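SCO1/SenC family lipoprotein (Bacillus anthracis, PDB 4HDE) probably acts in copper delivery or thiol-disulfide exchange during cytochrome c oxidase assembly, as other Sco proteins of the thioredoxin superfamily do. Local coordinates at residues F17-G22 with N99-T104; F39-C44 with S75-L80; P49-N54 with T135-I140; A53-L58 with F71-V76. One frame throughout, in Å; residues are numbered along the deposited sequence. Where two conformers were deposited one is given.

Interaction 1: F17-G22 with N99-T104; sequences FTNQDG and NWNLLT
Gln20 lays its side-chain amide along strand 100-103 as if it were one more peptide unit. OE1 accepts from Leu102 N at 2.8 Å, the donor standing above the carbonyl plane, while NE2 gives a nearly straight bond (172°) to Trp100 O at 3.1 Å. A bend at chi2 (-94°) turns the amide toward the strand. Next to it, Asn19 ND2 donates to Asn101 OD1 at 2.9 Å, the two amide planes being almost coplanar. Thr18 and Thr104 complete the tight part as an antiparallel hydrogen-bonded pair, with Thr18 N to Thr104 O 3.0 Å and Thr104 N to Thr18 O 2.9 Å. Leu103 fills in with methyls, CD2 lying 3.8 Å from Asn19 CA and CD1 meeting the edge of the Phe17 ring.

The other side is loose. The type I turn from Asn19 to Gly22 carries Asp21 and Gly22 into solvent, where Asp21 pairs with Lys87; the turn is steadied from within by an Asx turn, Asn19 OD1 taking Asp21 N. Strand 100-103 is outermost in the five-stranded sheet, and the chemistry implies that the Gln20 amide does for part of this edge what a neighbouring strand's peptide would, beside the single Thr18-Thr104 bridge.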
loop_
_atom_site.group_PDB
_atom_site.type_symbol
_atom_site.label_atom_id
_atom_site.label_comp_id
_atom_site.label_asym_id
_atom_site.label_seq_id
_atom_site.Cartn_x
_atom_site.Cartn_y
_atom_site.Cartn_z
ATOM N N PHE A 17 -5.812 -3.569 11.196
ATOM C CA PHE A 17 -6.842 -2.674 10.679
ATOM C C PHE A 17 -7.958 -3.525 10.091
ATOM O O PHE A 17 -8.042 -4.720 10.384
ATOM C CB PHE A 17 -6.255 -1.708 9.641
ATOM C CG PHE A 17 -5.161 -0.801 10.183
ATOM C CD1 PHE A 17 -5.125 -0.429 11.522
ATOM C CD2 PHE A 17 -4.175 -0.316 9.335
ATOM C CE1 PHE A 17 -4.114 0.422 11.993
ATOM C CE2 PHE A 17 -3.170 0.528 9.794
ATOM C CZ PHE A 17 -3.133 0.889 11.128
ATOM N N THR A 18 -8.828 -2.924 9.287
ATOM C CA THR A 18 -9.949 -3.638 8.687
ATOM C C THR A 18 -9.862 -3.530 7.167
ATOM O O THR A 18 -9.604 -2.451 6.638
ATOM C CB THR A 18 -11.290 -3.057 9.173
ATOM O OG1 THR A 18 -11.357 -3.150 10.602
ATOM C CG2 THR A 18 -12.457 -3.820 8.570
ATOM N N ASN A 19 -10.079 -4.640 6.462
ATOM C CA ASN A 19 -10.011 -4.626 5.001
ATOM C C ASN A 19 -11.346 -4.341 4.318
ATOM O O ASN A 19 -12.347 -4.040 4.982
ATOM C CB ASN A 19 -9.352 -5.906 4.455
ATOM C CG ASN A 19 -10.239 -7.130 4.576
ATOM O OD1 ASN A 19 -11.421 -7.048 4.919
ATOM N ND2 ASN A 19 -9.672 -8.281 4.268
ATOM N N GLN A 20 -11.360 -4.457 2.996
ATOM C CA GLN A 20 -12.503 -4.055 2.193
ATOM C C GLN A 20 -13.672 -5.025 2.336
ATOM O O GLN A 20 -14.757 -4.766 1.842
ATOM C CB GLN A 20 -12.100 -3.896 0.719
ATOM C CG GLN A 20 -11.745 -5.189 -0.023
ATOM C CD GLN A 20 -10.261 -5.492 -0.010
ATOM O OE1 GLN A 20 -9.545 -5.112 0.903
ATOM N NE2 GLN A 20 -9.795 -6.190 -1.035
ATOM N N ASP A 21 -13.426 -6.143 3.014
ATOM C CA ASP A 21 -14.471 -7.108 3.344
ATOM C C ASP A 21 -14.902 -7.020 4.810
ATOM O O ASP A 21 -15.677 -7.856 5.286
ATOM C CB ASP A 21 -14.017 -8.531 3.013
ATOM C CG ASP A 21 -13.827 -8.751 1.524
ATOM O OD1 ASP A 21 -14.604 -8.176 0.733
ATOM O OD2 ASP A 21 -12.900 -9.497 1.144
ATOM N N GLY A 22 -14.427 -6.003 5.520
ATOM C CA GLY A 22 -14.792 -5.811 6.910
ATOM C C GLY A 22 -14.146 -6.825 7.837
ATOM O O GLY A 22 -14.671 -7.105 8.920
ATOM N N ASN A 99 -4.666 -11.239 -3.142
ATOM C CA ASN A 99 -3.458 -10.739 -2.489
ATOM C C ASN A 99 -3.420 -9.214 -2.416
ATOM O O ASN A 99 -2.350 -8.623 -2.427
ATOM C CB ASN A 99 -2.200 -11.256 -3.192
ATOM C CG ASN A 99 -2.044 -10.695 -4.601
ATOM O OD1 ASN A 99 -3.025 -10.318 -5.242
ATOM N ND2 ASN A 99 -0.812 -10.637 -5.085
ATOM N N TRP A 100 -4.584 -8.571 -2.367
ATOM C CA TRP A 100 -4.615 -7.111 -2.274
ATOM C C TRP A 100 -5.672 -6.711 -1.257
ATOM O O TRP A 100 -6.868 -6.964 -1.452
ATOM C CB TRP A 100 -4.940 -6.485 -3.633
ATOM C CG TRP A 100 -4.661 -5.000 -3.768
ATOM C CD1 TRP A 100 -4.486 -4.076 -2.769
ATOM C CD2 TRP A 100 -4.526 -4.293 -4.996
ATOM N NE1 TRP A 100 -4.255 -2.828 -3.318
ATOM C CE2 TRP A 100 -4.270 -2.944 -4.684
ATOM C CE3 TRP A 100 -4.589 -4.673 -6.342
ATOM C CZ2 TRP A 100 -4.093 -1.974 -5.665
ATOM C CZ3 TRP A 100 -4.406 -3.708 -7.313
ATOM C CH2 TRP A 100 -4.160 -2.375 -6.969
ATOM N N ASN A 101 -5.218 -6.111 -0.161
ATOM C CA ASN A 101 -6.110 -5.646 0.892
ATOM C C ASN A 101 -6.037 -4.140 1.023
ATOM O O ASN A 101 -4.948 -3.567 1.074
ATOM C CB ASN A 101 -5.758 -6.323 2.216
ATOM C CG ASN A 101 -6.172 -7.758 2.241
ATOM O OD1 ASN A 101 -7.306 -8.075 2.601
ATOM N ND2 ASN A 101 -5.273 -8.649 1.824
ATOM N N LEU A 102 -7.201 -3.499 1.022
ATOM C CA LEU A 102 -7.304 -2.055 1.215
ATOM C C LEU A 102 -7.849 -1.864 2.620
ATOM O O LEU A 102 -8.830 -2.507 2.997
ATOM C CB LEU A 102 -8.219 -1.423 0.161
ATOM C CG LEU A 102 -7.718 -1.552 -1.278
ATOM C CD1 LEU A 102 -8.154 -2.868 -1.922
ATOM C CD2 LEU A 102 -8.229 -0.388 -2.087
ATOM N N LEU A 103 -7.200 -1.005 3.399
ATOM C CA LEU A 103 -7.417 -0.953 4.841
ATOM C C LEU A 103 -8.003 0.375 5.315
ATOM O O LEU A 103 -7.754 1.442 4.743
ATOM C CB LEU A 103 -6.104 -1.243 5.579
ATOM C CG LEU A 103 -5.400 -2.553 5.209
ATOM C CD1 LEU A 103 -4.138 -2.758 6.048
ATOM C CD2 LEU A 103 -6.336 -3.741 5.359
ATOM N N THR A 104 -8.771 0.286 6.395
ATOM C CA THR A 104 -9.425 1.437 6.990
ATOM C C THR A 104 -9.877 1.043 8.393
ATOM O O THR A 104 -9.395 0.047 8.946
ATOM C CB THR A 104 -10.605 1.904 6.115
ATOM O OG1 THR A 104 -11.059 3.175 6.589
ATOM C CG2 THR A 104 -11.747 0.908 6.126
#

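Interaction 2: F39-C44 with S75-L80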
loop_
_atom_site.group_PDB
_atom_site.type_symbol
_atom_site.label_atom_id
_atom_site.label_comp_id
_atom_site.label_asym_id
_atom_site.label_seq_id
_atom_site.Cartn_x
_atom_site.Cartn_y
_atom_site.Cartn_z
ATOM N N PHE A 39 -0.518 4.570 0.052
ATOM C CA PHE A 39 -1.519 5.363 0.773
ATOM C C PHE A 39 -2.405 6.056 -0.251
ATOM O O PHE A 39 -1.904 6.619 -1.220
ATOM C CB PHE A 39 -0.829 6.391 1.671
ATOM C CG PHE A 39 -0.112 5.777 2.837
ATOM C CD1 PHE A 39 -0.730 5.690 4.072
ATOM C CD2 PHE A 39 1.175 5.272 2.701
ATOM C CE1 PHE A 39 -0.082 5.114 5.160
ATOM C CE2 PHE A 39 1.827 4.693 3.789
ATOM C CZ PHE A 39 1.192 4.614 5.017
HETATM N N MSE A 40 -3.711 6.025 -0.034
HETATM C CA MSE A 40 -4.656 6.582 -0.997
HETATM C C MSE A 40 -5.996 6.862 -0.338
HETATM O O MSE A 40 -6.177 6.617 0.847
HETATM C CB MSE A 40 -4.850 5.610 -2.156
HETATM C CG MSE A 40 -5.135 4.183 -1.712
HETATM SE SE MSE A 40 -6.431 3.291 -2.848
HETATM C CE MSE A 40 -8.055 4.072 -2.116
ATOM N N PHE A 41 -6.928 7.421 -1.100
ATOM C CA PHE A 41 -8.291 7.600 -0.608
ATOM C C PHE A 41 -9.259 7.585 -1.773
ATOM O O PHE A 41 -8.902 7.971 -2.882
ATOM C CB PHE A 41 -8.451 8.840 0.298
ATOM C CG PHE A 41 -8.259 10.167 -0.393
ATOM C CD1 PHE A 41 -9.329 11.038 -0.573
ATOM C CD2 PHE A 41 -6.998 10.565 -0.805
ATOM C CE1 PHE A 41 -9.140 12.269 -1.192
ATOM C CE2 PHE A 41 -6.804 11.795 -1.416
ATOM C CZ PHE A 41 -7.868 12.634 -1.619
ATOM N N THR A 42 -10.480 7.118 -1.534
ATOM C CA THR A 42 -11.393 6.854 -2.646
ATOM C C THR A 42 -11.992 8.104 -3.273
ATOM O O THR A 42 -12.428 8.061 -4.420
ATOM C CB THR A 42 -12.530 5.863 -2.281
ATOM O OG1 THR A 42 -13.495 6.501 -1.440
ATOM C CG2 THR A 42 -11.970 4.628 -1.587
ATOM N N ASN A 43 -12.011 9.215 -2.548
ATOM C CA ASN A 43 -12.552 10.450 -3.111
ATOM C C ASN A 43 -11.497 11.340 -3.760
ATOM O O ASN A 43 -11.744 12.514 -4.023
ATOM C CB ASN A 43 -13.347 11.226 -2.062
ATOM C CG ASN A 43 -14.711 10.616 -1.806
ATOM O OD1 ASN A 43 -15.630 10.764 -2.614
ATOM N ND2 ASN A 43 -14.848 9.916 -0.685
ATOM N N CYS A 44 -10.328 10.775 -4.028
ATOM C CA CYS A 44 -9.238 11.527 -4.644
ATOM C C CYS A 44 -9.569 11.935 -6.078
ATOM O O CYS A 44 -9.959 11.105 -6.889
ATOM C CB CYS A 44 -7.932 10.731 -4.607
ATOM S SG CYS A 44 -6.580 11.585 -5.448
ATOM N N SER A 75 -6.098 3.546 3.513
ATOM C CA SER A 75 -6.875 4.760 3.297
ATOM C C SER A 75 -6.407 5.887 4.211
ATOM O O SER A 75 -6.250 5.708 5.429
ATOM C CB SER A 75 -8.370 4.533 3.524
ATOM O OG SER A 75 -9.065 5.779 3.449
ATOM N N VAL A 76 -6.190 7.059 3.620
ATOM C CA VAL A 76 -5.889 8.255 4.395
ATOM C C VAL A 76 -7.119 9.132 4.590
ATOM O O VAL A 76 -7.004 10.265 5.048
ATOM C CB VAL A 76 -4.741 9.070 3.775
ATOM C CG1 VAL A 76 -3.465 8.233 3.743
ATOM C CG2 VAL A 76 -5.111 9.551 2.373
ATOM N N ASP A 77 -8.292 8.609 4.261
ATOM C CA ASP A 77 -9.539 9.314 4.538
ATOM C C ASP A 77 -10.547 8.360 5.181
ATOM O O ASP A 77 -11.629 8.151 4.648
ATOM C CB ASP A 77 -10.096 9.904 3.236
ATOM C CG ASP A 77 -11.194 10.927 3.466
ATOM O OD1 ASP A 77 -11.297 11.478 4.587
ATOM O OD2 ASP A 77 -11.946 11.192 2.509
ATOM N N PRO A 78 -10.201 7.801 6.347
ATOM C CA PRO A 78 -11.069 6.779 6.940
ATOM C C PRO A 78 -12.428 7.311 7.392
ATOM O O PRO A 78 -13.333 6.507 7.615
ATOM C CB PRO A 78 -10.248 6.280 8.142
ATOM C CG PRO A 78 -9.333 7.445 8.479
ATOM C CD PRO A 78 -8.972 8.012 7.134
ATOM N N ASP A 79 -12.573 8.625 7.552
ATOM C CA ASP A 79 -13.877 9.198 7.892
ATOM C C ASP A 79 -14.887 8.971 6.769
ATOM O O ASP A 79 -16.094 8.890 7.018
ATOM C CB ASP A 79 -13.762 10.702 8.208
ATOM C CG ASP A 79 -12.940 10.976 9.453
ATOM O OD1 ASP A 79 -13.113 10.252 10.458
ATOM O OD2 ASP A 79 -12.118 11.922 9.425
ATOM N N LEU A 80 -14.397 8.874 5.535
ATOM C CA LEU A 80 -15.271 8.625 4.388
ATOM C C LEU A 80 -15.125 7.211 3.831
ATOM O O LEU A 80 -16.101 6.619 3.371
ATOM C CB LEU A 80 -15.033 9.650 3.270
ATOM C CG LEU A 80 -15.617 11.045 3.502
ATOM C CD1 LEU A 80 -15.443 11.878 2.243
ATOM C CD2 LEU A 80 -17.086 10.965 3.887
HETATM O O HOH W 1 -12.270 9.374 0.448
#
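Phe41 holds CG between its backbone N and carbonyl carbon (chi1 67°), which sets its ring beside Val76 and Asp77; Asp77 CG, anti to the backbone N (chi1 -166°), carries the carboxylate to the ring, nearly perpendicular to it. The backbones bring Phe41 CB and Asp77 CB to 3.5 Å. The place is the C-terminal end of two neighbouring parallel strands of the thioredoxin fold, 35-40 and 70-75, where the chain leaves the sheet. Cys44 follows at once, and with Cys48 it makes the CXXXC pair that binds copper in Sco relatives. The last rung of the sheet is Val76 N to Met40 O, 2.8 Å.

Val76 sits between two aromatic side chains: CG1 touches the edge of the Phe39 ring at CD1 (3.7 Å), while CG2 approaches CD2 of Phe41 obliquely at 3.8 Å. Cys44 CB rests over one face of the Phe41 ring, toward its rim. On the other strand end, Ser75 OG accepts Asp77 N in an ST turn and is also bonded to Asp81, which fixes the start of the loop. Asp77 OD1 is engaged in a salt bridge with Lys125. Its OD2 instead receives a hydrogen bond of 2.8 Å from a water lying in plane at the Phe41 ring edge, and that water accepts from both N and ND2 of Asn43, at 3.0 and 2.9 Å.

Interaction 3: P49-N54 with T135-I140; sequences PPMTAN and TSFYLI
Thr135, just ahead of strand 136-140, meets the side chain of the selenomethionine Met51. The two cross at about a right angle, with the Met51 SE 4.1 Å from Thr135 CG2. A bend at chi3 (64°) brings the terminal methyl of Met51 round to the backbone, so that CE lies 3.8 Å from Thr135 O. Ser136 points its side chain away from the helix and adds little beyond its carbonyl.

Phe137 carries the greater share of the strand's part. Its ring reaches the helix edge-on: Met51 O, a carbonyl of the helix backbone, lies in the plane of the ring at its edge, 3.4 Å from Phe137 CZ, which suits the slightly positive rim of an aromatic ring. The neighbouring ring atom, Phe137 CE1, is 3.9 Å from the same Met51 O. CZ also touches Asn54 CB at 4.0 Å, three residues further on, and CE1 of Phe137 stands 4.2 Å from Met51 CE. The ring thus lies against the ridge made by Met51 and Asn54. This is helix-on-sheet packing of the thioredoxin fold, with helix 48-64 laid over the central sheet; the axes of the short segments pass 10.5 Å apart and diverge by 34°. Asn54 ND2 donates to the carbonyl oxygen of Gly152, which is also a backbone partner of Thr135.

Beyond Phe137 the strand leaves this helix segment, and Leu139 packs instead on helix 158-169.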
loop_
_atom_site.group_PDB
_atom_site.type_symbol
_atom_site.label_atom_id
_atom_site.label_comp_id
_atom_site.label_asym_id
_atom_site.label_seq_id
_atom_site.Cartn_x
_atom_site.Cartn_y
_atom_site.Cartn_z
ATOM N N PRO A 49 -6.424 7.239 -8.408
ATOM C CA PRO A 49 -6.769 6.230 -9.427
ATOM C C PRO A 49 -5.575 5.793 -10.310
ATOM O O PRO A 49 -5.383 4.583 -10.477
ATOM C CB PRO A 49 -7.902 6.908 -10.223
ATOM C CG PRO A 49 -8.520 7.861 -9.224
ATOM C CD PRO A 49 -7.346 8.391 -8.434
ATOM N N PRO A 50 -4.764 6.734 -10.830
ATOM C CA PRO A 50 -3.597 6.234 -11.578
ATOM C C PRO A 50 -2.607 5.451 -10.712
ATOM O O PRO A 50 -2.040 4.482 -11.202
ATOM C CB PRO A 50 -2.950 7.494 -12.153
ATOM C CG PRO A 50 -3.632 8.649 -11.506
ATOM C CD PRO A 50 -4.965 8.186 -10.992
HETATM N N MSE A 51 -2.410 5.834 -9.453
HETATM C CA MSE A 51 -1.573 5.043 -8.549
HETATM C C MSE A 51 -2.085 3.617 -8.454
HETATM O O MSE A 51 -1.306 2.654 -8.451
HETATM C CB MSE A 51 -1.568 5.641 -7.136
HETATM C CG MSE A 51 -0.734 6.885 -6.956
HETATM SE SE MSE A 51 -0.862 7.617 -5.152
HETATM C CE MSE A 51 -0.066 6.128 -4.209
ATOM N N THR A 52 -3.398 3.482 -8.310
ATOM C CA THR A 52 -3.989 2.174 -8.141
ATOM C C THR A 52 -3.873 1.368 -9.431
ATOM O O THR A 52 -3.597 0.166 -9.387
ATOM C CB THR A 52 -5.437 2.286 -7.658
ATOM O OG1 THR A 52 -5.462 3.038 -6.430
ATOM C CG2 THR A 52 -6.012 0.912 -7.399
ATOM N N ALA A 53 -4.042 2.015 -10.582
ATOM C CA ALA A 53 -3.809 1.325 -11.848
ATOM C C ALA A 53 -2.352 0.867 -11.957
ATOM O O ALA A 53 -2.062 -0.213 -12.499
ATOM C CB ALA A 53 -4.174 2.216 -13.010
ATOM N N ASN A 54 -1.426 1.685 -11.467
ATOM C CA ASN A 54 -0.015 1.307 -11.498
ATOM C C ASN A 54 0.260 0.121 -10.574
ATOM O O ASN A 54 0.998 -0.807 -10.918
ATOM C CB ASN A 54 0.878 2.492 -11.135
ATOM C CG ASN A 54 0.810 3.608 -12.153
ATOM O OD1 ASN A 54 0.400 3.408 -13.296
ATOM N ND2 ASN A 54 1.214 4.802 -11.741
ATOM N N THR A 135 2.932 9.632 -2.281
ATOM C CA THR A 135 2.564 8.929 -3.507
ATOM C C THR A 135 3.506 7.770 -3.829
ATOM O O THR A 135 3.509 7.254 -4.953
ATOM C CB THR A 135 2.531 9.894 -4.702
ATOM O OG1 THR A 135 3.791 10.556 -4.797
ATOM C CG2 THR A 135 1.431 10.936 -4.522
ATOM N N SER A 136 4.311 7.357 -2.863
ATOM C CA SER A 136 5.271 6.278 -3.115
ATOM C C SER A 136 4.654 4.891 -2.975
ATOM O O SER A 136 3.613 4.714 -2.334
ATOM C CB SER A 136 6.452 6.371 -2.146
ATOM O OG SER A 136 7.171 7.576 -2.319
ATOM N N PHE A 137 5.315 3.907 -3.578
ATOM C CA PHE A 137 5.099 2.503 -3.251
ATOM C C PHE A 137 6.277 2.065 -2.373
ATOM O O PHE A 137 7.417 2.428 -2.647
ATOM C CB PHE A 137 5.100 1.627 -4.508
ATOM C CG PHE A 137 3.920 1.832 -5.441
ATOM C CD1 PHE A 137 2.790 2.563 -5.067
ATOM C CD2 PHE A 137 3.942 1.236 -6.700
ATOM C CE1 PHE A 137 1.724 2.724 -5.955
ATOM C CE2 PHE A 137 2.888 1.388 -7.584
ATOM C CZ PHE A 137 1.778 2.123 -7.214
ATOM N N TYR A 138 6.003 1.274 -1.347
ATOM C CA TYR A 138 7.030 0.785 -0.433
ATOM C C TYR A 138 7.101 -0.727 -0.459
ATOM O O TYR A 138 6.076 -1.397 -0.357
ATOM C CB TYR A 138 6.717 1.236 0.995
ATOM C CG TYR A 138 6.594 2.727 1.141
ATOM C CD1 TYR A 138 7.703 3.514 1.421
ATOM C CD2 TYR A 138 5.368 3.352 0.997
ATOM C CE1 TYR A 138 7.583 4.891 1.558
ATOM C CE2 TYR A 138 5.242 4.721 1.125
ATOM C CZ TYR A 138 6.346 5.479 1.402
ATOM O OH TYR A 138 6.211 6.845 1.534
ATOM N N LEU A 139 8.312 -1.260 -0.575
ATOM C CA LEU A 139 8.536 -2.701 -0.549
ATOM C C LEU A 139 8.981 -3.107 0.847
ATOM O O LEU A 139 9.987 -2.605 1.353
ATOM C CB LEU A 139 9.591 -3.102 -1.583
ATOM C CG LEU A 139 9.932 -4.589 -1.669
ATOM C CD1 LEU A 139 8.732 -5.382 -2.142
ATOM C CD2 LEU A 139 11.120 -4.794 -2.603
ATOM N N ILE A 140 8.235 -4.030 1.448
ATOM C CA ILE A 140 8.478 -4.495 2.809
ATOM C C ILE A 140 8.859 -5.974 2.762
ATOM O O ILE A 140 8.222 -6.764 2.060
ATOM C CB ILE A 140 7.230 -4.271 3.699
ATOM C CG1 ILE A 140 6.925 -2.774 3.806
ATOM C CG2 ILE A 140 7.439 -4.807 5.091
ATOM C CD1 ILE A 140 5.703 -2.332 3.049
#

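Interaction 4: A53-L58 with F71-V76; sequences ANMAKL and FVSFSV
Met55, a selenomethionine, and Phe71 reach out from helix and strand where helix 48-64 covers strand 70-75, and lie alongside one another, pointing opposite ways. The helix is the crossover of a beta-alpha-beta unit that leads from strand 35-40 to strand 70-75, a core element of the thioredoxin fold, and its axis here runs almost antiparallel to the strand (167°) at a closest approach of 10.5 Å.

The conformation of Met55 decides the contact. With CG anti to the backbone N (chi1 -175°) and the next torsion also extended, the chain reaches straight out from the helix; only at chi3 (-82°) does it bend, and CE turns across the strand direction, to the side of strand 35-40. CG comes to 3.7 Å from Phe71 CD1, meeting the ring obliquely. The SE atom lies 5.2 Å from the centroid of the Phe71 ring, again oblique, a Met-aromatic contact. Leu58, less than one turn further on, likewise keeps CG anti to its backbone N, and this sends its branch to the rim of the same ring: CD2 lies in the ring plane 3.8 Å from Phe71 CE1. Two helix residues thus meet Phe71 along one margin, at CD1 and CE1. Trp100, from the next strand, packs on Met55, and Leu58 touches Ile161 of helix 158-169.

Ser73 has its hydroxyl on the helix side, but its polar partners are Asp38 and Trp100 NE1 of the flanking strands. The buried selenium of Met55 merely touches that hydroxyl, with SE to Ser73 OG at 3.8 Å.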
loop_
_atom_site.group_PDB
_atom_site.type_symbol
_atom_site.label_atom_id
_atom_site.label_comp_id
_atom_site.label_asym_id
_atom_site.label_seq_id
_atom_site.Cartn_x
_atom_site.Cartn_y
_atom_site.Cartn_z
ATOM N N ALA A 53 -4.042 2.015 -10.582
ATOM C CA ALA A 53 -3.809 1.325 -11.848
ATOM C C ALA A 53 -2.352 0.867 -11.957
ATOM O O ALA A 53 -2.062 -0.213 -12.499
ATOM C CB ALA A 53 -4.174 2.216 -13.010
ATOM N N ASN A 54 -1.426 1.685 -11.467
ATOM C CA ASN A 54 -0.015 1.307 -11.498
ATOM C C ASN A 54 0.260 0.121 -10.574
ATOM O O ASN A 54 0.998 -0.807 -10.918
ATOM C CB ASN A 54 0.878 2.492 -11.135
ATOM C CG ASN A 54 0.810 3.608 -12.153
ATOM O OD1 ASN A 54 0.400 3.408 -13.296
ATOM N ND2 ASN A 54 1.214 4.802 -11.741
HETATM N N MSE A 55 -0.348 0.131 -9.400
HETATM C CA MSE A 55 -0.223 -1.001 -8.518
HETATM C C MSE A 55 -0.829 -2.257 -9.151
HETATM O O MSE A 55 -0.280 -3.347 -9.014
HETATM C CB MSE A 55 -0.840 -0.700 -7.154
HETATM C CG MSE A 55 -0.623 -1.829 -6.147
HETATM SE SE MSE A 55 -0.960 -1.359 -4.287
HETATM C CE MSE A 55 0.764 -0.525 -3.889
ATOM N N ALA A 56 -1.941 -2.111 -9.870
ATOM C CA ALA A 56 -2.529 -3.252 -10.575
ATOM C C ALA A 56 -1.601 -3.807 -11.666
ATOM O O ALA A 56 -1.539 -5.021 -11.885
ATOM C CB ALA A 56 -3.874 -2.875 -11.156
ATOM N N LYS A 57 -0.879 -2.930 -12.355
ATOM C CA LYS A 57 0.080 -3.379 -13.361
ATOM C C LYS A 57 1.191 -4.168 -12.673
ATOM O O LYS A 57 1.585 -5.238 -13.147
ATOM C CB LYS A 57 0.653 -2.192 -14.130
ATOM C CG LYS A 57 1.650 -2.606 -15.208
ATOM C CD LYS A 57 1.933 -1.476 -16.192
ATOM C CE LYS A 57 3.080 -1.837 -17.128
ATOM N NZ LYS A 57 2.832 -3.078 -17.918
ATOM N N LEU A 58 1.664 -3.669 -11.536
ATOM C CA LEU A 58 2.675 -4.365 -10.753
ATOM C C LEU A 58 2.165 -5.721 -10.280
ATOM O O LEU A 58 2.901 -6.705 -10.310
ATOM C CB LEU A 58 3.103 -3.503 -9.562
ATOM C CG LEU A 58 4.178 -4.079 -8.644
ATOM C CD1 LEU A 58 5.434 -4.424 -9.424
ATOM C CD2 LEU A 58 4.484 -3.069 -7.559
ATOM N N PHE A 71 -0.230 -7.002 -1.658
ATOM C CA PHE A 71 -0.416 -5.574 -1.869
ATOM C C PHE A 71 -1.334 -5.031 -0.804
ATOM O O PHE A 71 -2.329 -5.669 -0.449
ATOM C CB PHE A 71 -0.973 -5.320 -3.270
ATOM C CG PHE A 71 -0.016 -5.720 -4.357
ATOM C CD1 PHE A 71 0.950 -4.838 -4.786
ATOM C CD2 PHE A 71 -0.039 -6.999 -4.887
ATOM C CE1 PHE A 71 1.866 -5.219 -5.762
ATOM C CE2 PHE A 71 0.867 -7.379 -5.855
ATOM C CZ PHE A 71 1.816 -6.494 -6.283
ATOM N N VAL A 72 -0.975 -3.862 -0.286
ATOM C CA VAL A 72 -1.747 -3.222 0.772
ATOM C C VAL A 72 -1.877 -1.745 0.465
ATOM O O VAL A 72 -0.884 -1.066 0.224
ATOM C CB VAL A 72 -1.073 -3.403 2.150
ATOM C CG1 VAL A 72 -1.837 -2.653 3.248
ATOM C CG2 VAL A 72 -0.950 -4.884 2.492
ATOM N N SER A 73 -3.115 -1.257 0.474
ATOM C CA SER A 73 -3.385 0.172 0.317
ATOM C C SER A 73 -4.053 0.688 1.582
ATOM O O SER A 73 -5.124 0.209 1.951
ATOM C CB SER A 73 -4.321 0.422 -0.866
ATOM O OG SER A 73 -3.750 -0.052 -2.087
ATOM N N PHE A 74 -3.441 1.666 2.237
ATOM C CA PHE A 74 -4.021 2.255 3.442
ATOM C C PHE A 74 -4.849 3.467 3.057
ATOM O O PHE A 74 -4.327 4.362 2.384
ATOM C CB PHE A 74 -2.934 2.735 4.413
ATOM C CG PHE A 74 -2.012 1.654 4.906
ATOM C CD1 PHE A 74 -2.368 0.863 5.988
ATOM C CD2 PHE A 74 -0.769 1.463 4.320
ATOM C CE1 PHE A 74 -1.521 -0.124 6.458
ATOM C CE2 PHE A 74 0.092 0.465 4.791
ATOM C CZ PHE A 74 -0.291 -0.319 5.868
ATOM N N SER A 75 -6.098 3.546 3.513
ATOM C CA SER A 75 -6.875 4.760 3.297
ATOM C C SER A 75 -6.407 5.887 4.211
ATOM O O SER A 75 -6.250 5.708 5.429
ATOM C CB SER A 75 -8.370 4.533 3.524
ATOM O OG SER A 75 -9.065 5.779 3.449
ATOM N N VAL A 76 -6.190 7.059 3.620
ATOM C CA VAL A 76 -5.889 8.255 4.395
ATOM C C VAL A 76 -7.119 9.132 4.590
ATOM O O VAL A 76 -7.004 10.265 5.048
ATOM C CB VAL A 76 -4.741 9.070 3.775
ATOM C CG1 VAL A 76 -3.465 8.233 3.743
ATOM C CG2 VAL A 76 -5.111 9.551 2.373
#

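Overall arrangement
From the N terminus, residues 17-22 wait until 99-104 to close interaction 1, a wide loop that brings the N-terminal hairpin to an edge of the central sheet. Within that loop lie interactions 2 and 4. Interaction 2 joins the ends of strands 35-40 and 70-75, and interaction 4 lies inside its span, seating the intervening helix on the second of these strands; their second segments overlap at Ser75 and Val76. Interaction 3 starts on the same helix, sharing Ala53 and Asn54 with interaction 4, but runs on to strand 136-140 and so crosses interactions 1 and 2. Helix 48-64 is thereby tied to strands 70-75 and 136-140, which flank strand 35-40 in the mixed sheet.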